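Local coordinates for protein alpha-1,4-endofucoidanase (Mariniflexile fucanivorans, PDB 6DLH) that cleaves fucoidan internally at alpha-1,4-linked fucose units as a retaining glycoside hydrolase of family 107, and carries several bound calcium ions, at residues L83-P88 with F202-F207; Q437-N442 with A468-S473; T523-G526 with P530-F533; L577-N582 with F603-S608. All blocks are in the same frame, centred on the assembly; numbering follows the deposited sequence.

Contact 1. Residues L83-P88 with F202-F207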
loop_
_atom_site.group_PDB
_atom_site.type_symbol
_atom_site.label_atom_id
_atom_site.label_comp_id
_atom_site.label_asym_id
_atom_site.label_seq_id
_atom_site.Cartn_x
_atom_site.Cartn_y
_atom_site.Cartn_z
ATOM N N LEU A 83 -1.076 6.814 -3.654
ATOM C CA LEU A 83 -0.532 5.689 -2.909
ATOM C C LEU A 83 0.501 6.206 -1.913
ATOM O O LEU A 83 1.157 7.216 -2.158
ATOM C CB LEU A 83 0.162 4.728 -3.880
ATOM C CG LEU A 83 -0.699 4.147 -4.997
ATOM C CD1 LEU A 83 0.196 3.509 -6.058
ATOM C CD2 LEU A 83 -1.694 3.134 -4.439
ATOM N N PRO A 84 0.716 5.526 -0.769
ATOM C CA PRO A 84 1.837 5.879 0.100
ATOM C C PRO A 84 3.124 5.426 -0.581
ATOM O O PRO A 84 3.109 4.439 -1.318
ATOM C CB PRO A 84 1.595 5.008 1.337
ATOM C CG PRO A 84 0.822 3.817 0.804
ATOM C CD PRO A 84 -0.073 4.390 -0.270
ATOM N N LEU A 85 4.202 6.204 -0.388
ATOM C CA LEU A 85 5.537 5.628 -0.292
ATOM C C LEU A 85 5.864 5.490 1.192
ATOM O O LEU A 85 6.358 4.449 1.614
ATOM C CB LEU A 85 6.582 6.479 -1.020
ATOM C CG LEU A 85 8.046 6.147 -0.705
ATOM C CD1 LEU A 85 8.354 4.664 -0.912
ATOM C CD2 LEU A 85 9.000 6.994 -1.541
ATOM N N THR A 86 5.554 6.544 1.968
ATOM C CA THR A 86 5.581 6.483 3.423
ATOM C C THR A 86 4.177 6.732 3.955
ATOM O O THR A 86 3.316 7.211 3.222
ATOM C CB THR A 86 6.545 7.508 4.042
ATOM O OG1 THR A 86 5.835 8.702 4.377
ATOM C CG2 THR A 86 7.736 7.822 3.160
ATOM N N SER A 87 3.972 6.409 5.235
ATOM C CA SER A 87 2.746 6.732 5.942
ATOM C C SER A 87 2.886 8.098 6.615
ATOM O O SER A 87 3.978 8.660 6.652
ATOM C CB SER A 87 2.391 5.636 6.902
ATOM O OG SER A 87 2.202 4.405 6.207
ATOM N N PRO A 88 1.785 8.742 7.068
ATOM C CA PRO A 88 1.888 10.048 7.730
ATOM C C PRO A 88 2.436 10.056 9.160
ATOM O O PRO A 88 2.579 9.013 9.786
ATOM C CB PRO A 88 0.437 10.564 7.750
ATOM C CG PRO A 88 -0.428 9.327 7.629
ATOM C CD PRO A 88 0.395 8.310 6.863
ATOM N N PHE A 202 18.713 16.079 3.600
ATOM C CA PHE A 202 19.389 16.002 2.311
ATOM C C PHE A 202 19.844 14.566 2.042
ATOM O O PHE A 202 19.901 14.149 0.886
ATOM C CB PHE A 202 20.559 16.987 2.243
ATOM C CG PHE A 202 20.204 18.405 1.865
ATOM C CD1 PHE A 202 20.075 18.775 0.532
ATOM C CD2 PHE A 202 20.032 19.378 2.841
ATOM C CE1 PHE A 202 19.766 20.083 0.185
ATOM C CE2 PHE A 202 19.722 20.686 2.493
ATOM C CZ PHE A 202 19.584 21.035 1.167
ATOM N N CYS A 203 20.167 13.825 3.115
ATOM C CA CYS A 203 20.484 12.406 3.021
ATOM C C CYS A 203 19.348 11.692 2.287
ATOM O O CYS A 203 19.576 11.040 1.266
ATOM C CB CYS A 203 20.657 11.776 4.403
ATOM S SG CYS A 203 22.335 11.842 5.092
ATOM N N TYR A 204 18.125 11.865 2.812
ATOM C CA TYR A 204 16.934 11.185 2.330
ATOM C C TYR A 204 16.698 11.483 0.852
ATOM O O TYR A 204 16.453 10.569 0.065
ATOM C CB TYR A 204 15.717 11.532 3.193
ATOM C CG TYR A 204 14.493 10.710 2.873
ATOM C CD1 TYR A 204 14.277 9.482 3.483
ATOM C CD2 TYR A 204 13.562 11.146 1.940
ATOM C CE1 TYR A 204 13.160 8.718 3.190
ATOM C CE2 TYR A 204 12.442 10.390 1.632
ATOM C CZ TYR A 204 12.242 9.172 2.259
ATOM O OH TYR A 204 11.144 8.421 1.958
ATOM N N ALA A 205 16.783 12.761 0.475
ATOM C CA ALA A 205 16.539 13.152 -0.904
ATOM C C ALA A 205 17.503 12.437 -1.851
ATOM O O ALA A 205 17.091 11.979 -2.917
ATOM C CB ALA A 205 16.611 14.651 -1.051
ATOM N N GLU A 206 18.779 12.335 -1.452
ATOM C CA GLU A 206 19.828 11.886 -2.360
ATOM C C GLU A 206 19.906 10.360 -2.399
ATOM O O GLU A 206 20.036 9.791 -3.477
ATOM C CB GLU A 206 21.174 12.541 -2.027
ATOM C CG GLU A 206 22.327 12.090 -2.915
ATOM C CD GLU A 206 22.346 12.627 -4.339
ATOM O OE1 GLU A 206 21.793 13.721 -4.572
ATOM O OE2 GLU A 206 22.923 11.949 -5.218
ATOM N N PHE A 207 19.819 9.708 -1.233
ATOM C CA PHE A 207 20.110 8.284 -1.142
ATOM C C PHE A 207 18.843 7.427 -1.105
ATOM O O PHE A 207 18.830 6.324 -1.655
ATOM C CB PHE A 207 21.089 7.994 -0.000
ATOM C CG PHE A 207 22.497 8.450 -0.291
ATOM C CD1 PHE A 207 23.166 9.298 0.579
ATOM C CD2 PHE A 207 23.145 8.056 -1.457
ATOM C CE1 PHE A 207 24.456 9.726 0.295
ATOM C CE2 PHE A 207 24.433 8.485 -1.741
ATOM C CZ PHE A 207 25.086 9.321 -0.862
#
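Tyr204 points its ring away from its helix with CG anti to the backbone N (chi1 -172°), and Thr86 meets it with a methyl: CG2 lies roughly anti to the carbonyl carbon, on the backbone N side, with chi1 (94°) turned off a staggered value. The two side chains come from opposite directions, and the contact closes where CG2 of Thr86 sits 3.7 Å from OH of Tyr204. Leu85 adds a looser touch, its CD2 being 4.3 Å from the same hydroxyl oxygen. That oxygen therefore has hydrocarbon along this side, while its polar demand is met elsewhere, by a hydrogen bond with His95 NE2. Thr86 and Leu85 belong to the loop that leaves strand 80-84, one of the parallel strands of the catalytic domain, whose strand order is consistent with the barrel-like fold of the related GH29 fucosidases; Tyr204 reaches over from helix 198-216, which lies in the chain between strands 143-149 and 222-226. The threonine hydroxyl is used elsewhere. It donates to Ser87 O at 2.9 Å, 34° out of that carbonyl's plane, and is also hydrogen-bonded to Asn149 N, tying the loop to the end of the neighbouring strand. With an alanine here both branches go, and Asn149 N would probably lose its acceptor while a gap opened beside the Tyr204 hydroxyl. Leu85, for its part, packs on Ile146 and Val148 of strand 143-149.

Contact 2. Residues Q437-N442 with A468-S473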
loop_
_atom_site.group_PDB
_atom_site.type_symbol
_atom_site.label_atom_id
_atom_site.label_comp_id
_atom_site.label_asym_id
_atom_site.label_seq_id
_atom_site.Cartn_x
_atom_site.Cartn_y
_atom_site.Cartn_z
ATOM N N GLN A 437 1.465 -15.962 -31.567
ATOM C CA GLN A 437 0.254 -16.251 -30.810
ATOM C C GLN A 437 -0.901 -15.373 -31.288
ATOM O O GLN A 437 -0.698 -14.205 -31.615
ATOM C CB GLN A 437 0.500 -16.081 -29.308
ATOM C CG GLN A 437 1.480 -17.093 -28.732
ATOM C CD GLN A 437 1.050 -18.516 -28.988
ATOM O OE1 GLN A 437 -0.054 -18.928 -28.641
ATOM N NE2 GLN A 437 1.935 -19.288 -29.597
ATOM N N PRO A 438 -2.150 -15.899 -31.319
ATOM C CA PRO A 438 -3.322 -15.094 -31.678
ATOM C C PRO A 438 -3.520 -13.927 -30.711
ATOM O O PRO A 438 -3.380 -14.087 -29.498
ATOM C CB PRO A 438 -4.499 -16.081 -31.579
ATOM C CG PRO A 438 -3.855 -17.450 -31.690
ATOM C CD PRO A 438 -2.504 -17.298 -31.021
ATOM N N TYR A 439 -3.831 -12.752 -31.276
ATOM C CA TYR A 439 -4.068 -11.531 -30.521
ATOM C C TYR A 439 -5.562 -11.215 -30.545
ATOM O O TYR A 439 -6.194 -11.344 -31.591
ATOM C CB TYR A 439 -3.256 -10.382 -31.128
ATOM C CG TYR A 439 -3.182 -9.138 -30.279
ATOM C CD1 TYR A 439 -2.169 -8.971 -29.348
ATOM C CD2 TYR A 439 -4.116 -8.121 -30.412
ATOM C CE1 TYR A 439 -2.097 -7.834 -28.557
ATOM C CE2 TYR A 439 -4.058 -6.975 -29.629
ATOM C CZ TYR A 439 -3.043 -6.832 -28.698
ATOM O OH TYR A 439 -2.973 -5.715 -27.918
ATOM N N SER A 440 -6.115 -10.803 -29.392
ATOM C CA SER A 440 -7.523 -10.442 -29.300
ATOM C C SER A 440 -7.806 -9.555 -28.084
ATOM O O SER A 440 -7.609 -9.977 -26.947
ATOM C CB SER A 440 -8.383 -11.671 -29.272
ATOM O OG SER A 440 -9.681 -11.369 -29.747
ATOM N N HIS A 441 -8.314 -8.340 -28.337
ATOM C CA HIS A 441 -8.723 -7.424 -27.280
ATOM C C HIS A 441 -9.975 -6.650 -27.681
ATOM O O HIS A 441 -10.046 -6.083 -28.769
ATOM C CB HIS A 441 -7.586 -6.470 -26.885
ATOM C CG HIS A 441 -7.944 -5.570 -25.744
ATOM N ND1 HIS A 441 -7.873 -5.982 -24.426
ATOM C CD2 HIS A 441 -8.378 -4.290 -25.716
ATOM C CE1 HIS A 441 -8.253 -4.997 -23.637
ATOM N NE2 HIS A 441 -8.568 -3.950 -24.404
ATOM N N ASN A 442 -10.949 -6.621 -26.765
ATOM C CA ASN A 442 -12.212 -5.928 -26.964
ATOM C C ASN A 442 -12.130 -4.509 -26.398
ATOM O O ASN A 442 -11.530 -4.283 -25.355
ATOM C CB ASN A 442 -13.359 -6.707 -26.318
ATOM C CG ASN A 442 -13.650 -8.021 -27.017
ATOM O OD1 ASN A 442 -13.169 -8.254 -28.127
ATOM N ND2 ASN A 442 -14.434 -8.881 -26.384
ATOM N N ALA A 468 0.232 -5.061 -39.966
ATOM C CA ALA A 468 -0.442 -5.550 -41.157
ATOM C C ALA A 468 -1.395 -6.683 -40.779
ATOM O O ALA A 468 -2.379 -6.930 -41.483
ATOM C CB ALA A 468 0.581 -6.012 -42.170
ATOM N N TRP A 469 -1.088 -7.352 -39.655
ATOM C CA TRP A 469 -1.811 -8.532 -39.209
ATOM C C TRP A 469 -3.085 -8.184 -38.433
ATOM O O TRP A 469 -3.907 -9.069 -38.199
ATOM C CB TRP A 469 -0.896 -9.475 -38.414
ATOM C CG TRP A 469 -0.124 -8.840 -37.295
ATOM C CD1 TRP A 469 1.177 -8.426 -37.330
ATOM C CD2 TRP A 469 -0.590 -8.583 -35.955
ATOM N NE1 TRP A 469 1.552 -7.928 -36.109
ATOM C CE2 TRP A 469 0.492 -8.011 -35.245
ATOM C CE3 TRP A 469 -1.808 -8.778 -35.285
ATOM C CZ2 TRP A 469 0.384 -7.621 -33.909
ATOM C CZ3 TRP A 469 -1.911 -8.395 -33.962
ATOM C CH2 TRP A 469 -0.829 -7.820 -33.287
ATOM N N LEU A 470 -3.255 -6.906 -38.061
ATOM C CA LEU A 470 -4.325 -6.471 -37.171
ATOM C C LEU A 470 -5.585 -6.119 -37.966
ATOM O O LEU A 470 -5.530 -5.367 -38.940
ATOM C CB LEU A 470 -3.836 -5.278 -36.339
ATOM C CG LEU A 470 -4.734 -4.849 -35.174
ATOM C CD1 LEU A 470 -4.640 -5.820 -34.000
ATOM C CD2 LEU A 470 -4.396 -3.433 -34.724
ATOM N N THR A 471 -6.717 -6.705 -37.543
ATOM C CA THR A 471 -8.047 -6.324 -38.003
ATOM C C THR A 471 -8.793 -5.647 -36.848
ATOM O O THR A 471 -8.603 -5.992 -35.679
ATOM C CB THR A 471 -8.812 -7.522 -38.594
ATOM O OG1 THR A 471 -8.106 -8.086 -39.706
ATOM C CG2 THR A 471 -10.216 -7.180 -39.046
ATOM N N ILE A 472 -9.630 -4.665 -37.197
ATOM C CA ILE A 472 -10.496 -3.965 -36.263
ATOM C C ILE A 472 -11.935 -4.160 -36.731
ATOM O O ILE A 472 -12.352 -3.598 -37.747
ATOM C CB ILE A 472 -10.107 -2.475 -36.157
ATOM C CG1 ILE A 472 -8.715 -2.303 -35.533
ATOM C CG2 ILE A 472 -11.176 -1.695 -35.395
ATOM C CD1 ILE A 472 -8.262 -0.867 -35.371
ATOM N N SER A 473 -12.678 -4.991 -35.995
ATOM C CA SER A 473 -14.027 -5.347 -36.406
ATOM C C SER A 473 -15.005 -5.142 -35.254
ATOM O O SER A 473 -14.605 -5.076 -34.095
ATOM C CB SER A 473 -14.099 -6.758 -36.958
ATOM O OG SER A 473 -13.556 -7.699 -36.044
#
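Trp469 turns an edge of its indole toward the face of the Tyr439 phenol ring. The planes of the tyrosine ring and of the six-membered ring of the indole stand 65° apart, with their centroids separated by 5.7 Å, so this is an offset edge-to-face pair. The offset runs toward the root of the tyrosine. Trp469 CZ3 lies 3.7 Å from Tyr439 CB, and the adjoining CH2, which stands over one face of the phenol ring, is 4.0 Å from Tyr439 CG. The indole thus leans on the start of the tyrosine side chain and not on its hydroxyl end. Two torsions set this up: Tyr439 has CG anti to its backbone N (chi1 -168°), whereas Trp469 holds its indole between the backbone N and the carbonyl carbon (chi1 51°). Leu470 fills in alongside, its CD1 coming obliquely to within 4.3 Å of Tyr439 CD2, while its CB rests against a face of the neighbouring indole. The polar ends of both rings are fixed beyond the contact, Tyr439 OH by a hydrogen bond with Pro431 O and Trp469 NE1 by one with Glu490 OE1. Each ring is thereby pinned at one end and packed at the other. Tyr439 opens strand 439-444 and Trp469 sits in the loop before strand 471-476; these strands flank strand 479-484 in a three-stranded antiparallel sheet, so the ring pair joins one outer strand to the approach to the other, in what is probably an Ig-like, E-set type domain.

Contact 3. Residues T523-G526 with P530-F533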
loop_
_atom_site.group_PDB
_atom_site.type_symbol
_atom_site.label_atom_id
_atom_site.label_comp_id
_atom_site.label_asym_id
_atom_site.label_seq_id
_atom_site.Cartn_x
_atom_site.Cartn_y
_atom_site.Cartn_z
ATOM N N THR A 523 12.336 -21.805 -18.753
ATOM C CA THR A 523 12.515 -22.466 -20.034
ATOM C C THR A 523 11.138 -22.720 -20.639
ATOM O O THR A 523 10.328 -23.422 -20.045
ATOM C CB THR A 523 13.320 -23.764 -19.851
ATOM O OG1 THR A 523 14.630 -23.403 -19.409
ATOM C CG2 THR A 523 13.409 -24.615 -21.101
ATOM N N ASN A 524 10.893 -22.131 -21.816
ATOM C CA ASN A 524 9.665 -22.339 -22.568
ATOM C C ASN A 524 9.585 -23.803 -22.997
ATOM O O ASN A 524 10.460 -24.284 -23.713
ATOM C CB ASN A 524 9.576 -21.378 -23.760
ATOM C CG ASN A 524 8.229 -21.366 -24.457
ATOM O OD1 ASN A 524 7.379 -22.217 -24.215
ATOM N ND2 ASN A 524 8.029 -20.411 -25.350
ATOM N N PRO A 525 8.551 -24.566 -22.569
ATOM C CA PRO A 525 8.395 -25.954 -23.011
ATOM C C PRO A 525 7.882 -26.081 -24.448
ATOM O O PRO A 525 7.810 -27.181 -24.992
ATOM C CB PRO A 525 7.410 -26.549 -21.994
ATOM C CG PRO A 525 6.601 -25.357 -21.504
ATOM C CD PRO A 525 7.506 -24.146 -21.621
ATOM N N GLY A 526 7.519 -24.943 -25.052
ATOM C CA GLY A 526 7.175 -24.877 -26.464
ATOM C C GLY A 526 5.760 -25.366 -26.778
ATOM O O GLY A 526 5.326 -25.269 -27.922
ATOM N N PRO A 530 2.113 -24.116 -18.574
ATOM C CA PRO A 530 2.633 -23.203 -17.555
ATOM C C PRO A 530 3.584 -23.996 -16.662
ATOM O O PRO A 530 3.322 -25.163 -16.386
ATOM C CB PRO A 530 1.365 -22.758 -16.814
ATOM C CG PRO A 530 0.434 -23.945 -16.942
ATOM C CD PRO A 530 0.724 -24.524 -18.314
ATOM N N VAL A 531 4.682 -23.352 -16.233
ATOM C CA VAL A 531 5.810 -24.039 -15.613
ATOM C C VAL A 531 6.176 -23.389 -14.278
ATOM O O VAL A 531 6.080 -22.175 -14.126
ATOM C CB VAL A 531 7.033 -24.075 -16.552
ATOM C CG1 VAL A 531 6.870 -25.071 -17.688
ATOM C CG2 VAL A 531 7.396 -22.696 -17.082
ATOM N N TRP A 532 6.633 -24.217 -13.329
ATOM C CA TRP A 532 7.223 -23.747 -12.083
ATOM C C TRP A 532 8.702 -23.408 -12.288
ATOM O O TRP A 532 9.311 -23.834 -13.267
ATOM C CB TRP A 532 7.050 -24.797 -10.981
ATOM C CG TRP A 532 5.635 -25.046 -10.559
ATOM C CD1 TRP A 532 4.794 -26.010 -11.034
ATOM C CD2 TRP A 532 4.901 -24.345 -9.539
ATOM N NE1 TRP A 532 3.587 -25.955 -10.390
ATOM C CE2 TRP A 532 3.619 -24.939 -9.470
ATOM C CE3 TRP A 532 5.190 -23.266 -8.694
ATOM C CZ2 TRP A 532 2.637 -24.494 -8.586
ATOM C CZ3 TRP A 532 4.218 -22.828 -7.821
ATOM C CH2 TRP A 532 2.964 -23.437 -7.766
ATOM N N PHE A 533 9.272 -22.635 -11.351
ATOM C CA PHE A 533 10.662 -22.206 -11.429
ATOM C C PHE A 533 11.599 -23.404 -11.251
ATOM O O PHE A 533 12.544 -23.569 -12.020
ATOM C CB PHE A 533 10.954 -21.072 -10.438
ATOM C CG PHE A 533 12.414 -20.718 -10.302
ATOM C CD1 PHE A 533 13.053 -19.945 -11.264
ATOM C CD2 PHE A 533 13.158 -21.178 -9.223
ATOM C CE1 PHE A 533 14.401 -19.638 -11.144
ATOM C CE2 PHE A 533 14.507 -20.875 -9.106
ATOM C CZ PHE A 533 15.128 -20.105 -10.066
#
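The Pro525 ring, puckered and not truly flat, meets Val531 with its CG–CD side: CG comes within 3.8 Å of Val531 CG1, with CD of the same ring at 4.1 Å from that methyl. The flat group of the loop is the side-chain amide of Asn524, which bonds within its own segment. Gly526 N donates to Asn524 OD1 at 2.9 Å, and the donor stands above the carbonyl plane, 52° out of it. With the acceptor two residues back from the donor this is an Asx turn, and it bends the chain round Pro525. The glycine that ends the turn has a positive phi of 79°, a conformation that suits a residue without a side chain. Across from the loop, Val531 faces the proline with its CB directed at it. CG1 is beside the backbone N (chi1 -74°) and anti to the carbonyl carbon, which brings that methyl onto the proline ring, and CG2 approaches the backbone instead, 4.2 Å from Thr523 O. The contact is apolar and lies at the surface. Behind it the strand is well held: Val531 pairs through its backbone with Tyr559, and Trp532 hydrogen-bonds through NE1 to Ser614 O. Between the two segments the chain passes through Gly528, which binds a calcium ion together with Asp560, Glu562, Asp564 and Asp609. The side chain of Pro525 is about 8 Å from that ion. The proline–valine touch closes the short loop that carries Gly528 into the calcium site of what is probably an Ig-like domain.

Contact 4. Residues L577-N582 with F603-S608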
loop_
_atom_site.group_PDB
_atom_site.type_symbol
_atom_site.label_atom_id
_atom_site.label_comp_id
_atom_site.label_asym_id
_atom_site.label_seq_id
_atom_site.Cartn_x
_atom_site.Cartn_y
_atom_site.Cartn_z
ATOM N N LEU A 577 -1.253 -25.938 5.733
ATOM C CA LEU A 577 -0.889 -24.946 4.734
ATOM C C LEU A 577 -2.139 -24.488 3.980
ATOM O O LEU A 577 -2.897 -25.304 3.460
ATOM C CB LEU A 577 0.181 -25.521 3.798
ATOM C CG LEU A 577 0.817 -24.528 2.823
ATOM C CD1 LEU A 577 1.656 -23.485 3.551
ATOM C CD2 LEU A 577 1.651 -25.246 1.772
ATOM N N VAL A 578 -2.345 -23.167 3.949
ATOM C CA VAL A 578 -3.476 -22.556 3.272
ATOM C C VAL A 578 -2.946 -21.780 2.068
ATOM O O VAL A 578 -1.916 -21.119 2.162
ATOM C CB VAL A 578 -4.254 -21.636 4.238
ATOM C CG1 VAL A 578 -5.308 -20.789 3.535
ATOM C CG2 VAL A 578 -4.871 -22.415 5.392
ATOM N N LEU A 579 -3.655 -21.881 0.941
ATOM C CA LEU A 579 -3.364 -21.109 -0.255
ATOM C C LEU A 579 -4.537 -20.171 -0.539
ATOM O O LEU A 579 -5.694 -20.591 -0.496
ATOM C CB LEU A 579 -3.137 -22.069 -1.430
ATOM C CG LEU A 579 -3.067 -21.421 -2.815
ATOM C CD1 LEU A 579 -1.722 -20.744 -3.040
ATOM C CD2 LEU A 579 -3.341 -22.437 -3.918
ATOM N N THR A 580 -4.227 -18.901 -0.830
ATOM C CA THR A 580 -5.229 -17.941 -1.264
ATOM C C THR A 580 -4.626 -17.052 -2.350
ATOM O O THR A 580 -3.421 -16.812 -2.373
ATOM C CB THR A 580 -5.816 -17.150 -0.084
ATOM O OG1 THR A 580 -4.744 -16.614 0.689
ATOM C CG2 THR A 580 -6.693 -17.978 0.833
ATOM N N GLN A 581 -5.482 -16.573 -3.254
ATOM C CA GLN A 581 -5.055 -15.706 -4.337
ATOM C C GLN A 581 -5.186 -14.250 -3.898
ATOM O O GLN A 581 -6.243 -13.843 -3.429
ATOM C CB GLN A 581 -5.897 -15.992 -5.579
ATOM C CG GLN A 581 -5.445 -15.203 -6.798
ATOM C CD GLN A 581 -6.133 -15.650 -8.062
ATOM O OE1 GLN A 581 -7.173 -16.304 -8.028
ATOM N NE2 GLN A 581 -5.550 -15.294 -9.196
ATOM N N ASN A 582 -4.103 -13.475 -4.052
ATOM C CA ASN A 582 -4.111 -12.058 -3.719
ATOM C C ASN A 582 -4.414 -11.246 -4.977
ATOM O O ASN A 582 -5.011 -10.177 -4.886
ATOM C CB ASN A 582 -2.802 -11.598 -3.064
ATOM C CG ASN A 582 -2.654 -11.991 -1.604
ATOM O OD1 ASN A 582 -3.556 -12.582 -1.011
ATOM N ND2 ASN A 582 -1.518 -11.655 -1.011
ATOM N N PHE A 603 4.623 -30.952 -0.122
ATOM C CA PHE A 603 3.352 -30.554 -0.708
ATOM C C PHE A 603 3.449 -30.593 -2.232
ATOM O O PHE A 603 4.513 -30.333 -2.797
ATOM C CB PHE A 603 2.996 -29.118 -0.302
ATOM C CG PHE A 603 3.023 -28.821 1.178
ATOM C CD1 PHE A 603 4.184 -28.376 1.797
ATOM C CD2 PHE A 603 1.883 -28.977 1.955
ATOM C CE1 PHE A 603 4.204 -28.104 3.159
ATOM C CE2 PHE A 603 1.906 -28.706 3.317
ATOM C CZ PHE A 603 3.067 -28.273 3.917
ATOM N N THR A 604 2.322 -30.886 -2.892
ATOM C CA THR A 604 2.251 -30.766 -4.341
ATOM C C THR A 604 1.443 -29.523 -4.713
ATOM O O THR A 604 0.392 -29.274 -4.127
ATOM C CB THR A 604 1.686 -32.033 -5.003
ATOM O OG1 THR A 604 2.525 -33.136 -4.658
ATOM C CG2 THR A 604 1.608 -31.941 -6.513
ATOM N N PHE A 605 1.938 -28.773 -5.708
ATOM C CA PHE A 605 1.243 -27.599 -6.210
ATOM C C PHE A 605 1.077 -27.677 -7.728
ATOM O O PHE A 605 2.036 -27.922 -8.463
ATOM C CB PHE A 605 1.906 -26.314 -5.696
ATOM C CG PHE A 605 1.497 -25.933 -4.294
ATOM C CD1 PHE A 605 2.120 -26.499 -3.187
ATOM C CD2 PHE A 605 0.469 -25.023 -4.075
ATOM C CE1 PHE A 605 1.732 -26.160 -1.898
ATOM C CE2 PHE A 605 0.083 -24.684 -2.784
ATOM C CZ PHE A 605 0.710 -25.260 -1.698
ATOM N N ASN A 606 -0.162 -27.480 -8.190
ATOM C CA ASN A 606 -0.455 -27.446 -9.614
ATOM C C ASN A 606 -0.588 -25.994 -10.066
ATOM O O ASN A 606 -1.210 -25.192 -9.380
ATOM C CB ASN A 606 -1.716 -28.244 -9.966
ATOM C CG ASN A 606 -1.989 -28.281 -11.456
ATOM O OD1 ASN A 606 -1.419 -29.097 -12.182
ATOM N ND2 ASN A 606 -2.856 -27.398 -11.925
ATOM N N VAL A 607 0.003 -25.673 -11.222
ATOM C CA VAL A 607 -0.251 -24.421 -11.915
ATOM C C VAL A 607 -0.873 -24.757 -13.269
ATOM O O VAL A 607 -0.307 -25.547 -14.023
ATOM C CB VAL A 607 1.024 -23.563 -12.056
ATOM C CG1 VAL A 607 2.117 -24.270 -12.846
ATOM C CG2 VAL A 607 0.735 -22.193 -12.655
ATOM N N SER A 608 -2.031 -24.146 -13.566
ATOM C CA SER A 608 -2.787 -24.461 -14.770
ATOM C C SER A 608 -3.125 -23.186 -15.541
ATOM O O SER A 608 -3.228 -22.115 -14.944
ATOM C CB SER A 608 -4.030 -25.235 -14.419
ATOM O OG SER A 608 -4.959 -25.184 -15.491
#
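Leu577 starts its contact at CB, which lies 3.7 Å from Phe603 CE2, near the outer end of that ring. From there CG runs anti to the backbone N (chi1 -171°), carrying the branch across the phenyl group. The tip, CD2, then does double duty. It stands over the middle of the Phe603 ring, 3.7 Å from the centroid and only 8° off the ring normal, a CH-pi contact; the same methyl sits at the edge of Phe605, in its plane, with CD2 3.6 Å from Phe605 CZ. One methyl thus sits over one ring's face and against another's edge. Strand 578-583, which follows Leu577, and strand 599-608, which carries both phenylalanines, belong to different sheets of a beta sandwich consistent with an Ig-like fold, and these side chains meet in its core. An alanine in place of Phe603 would probably leave Leu577 CD2 without the ring beneath it and open a gap between the sheets at this end. Two residues along, Leu579 repeats the approach more loosely, its CD2 lying 4.2 Å from Phe605 CE2 and near the plane of that ring. Phe605 also packs on Ile618, Leu589 and Ile568, neighbours from three further strands.

How the contacts relate
From the N terminus the four contacts come in series, none nesting in or crossing another. Contact 1 closes the longest loop, joining the end of strand 80-84 to helix 198-216 inside the catalytic domain. Contact 2 spans much less chain and ties strand 439-444 to the loop leading into strand 471-476 in the first, probably Ig-like, domain. Contact 3 closes a tight turn, and contact 4 joins two sheets of the next, again probably Ig-like. Contacts 3 and 4 touch: the Trp532 indole and the Pro530 ring pack on the strand of Phe605 and Val607. Contact 2 comes within about 7 Å of contact 3 at nearest atoms, and contact 1 stands apart from all three.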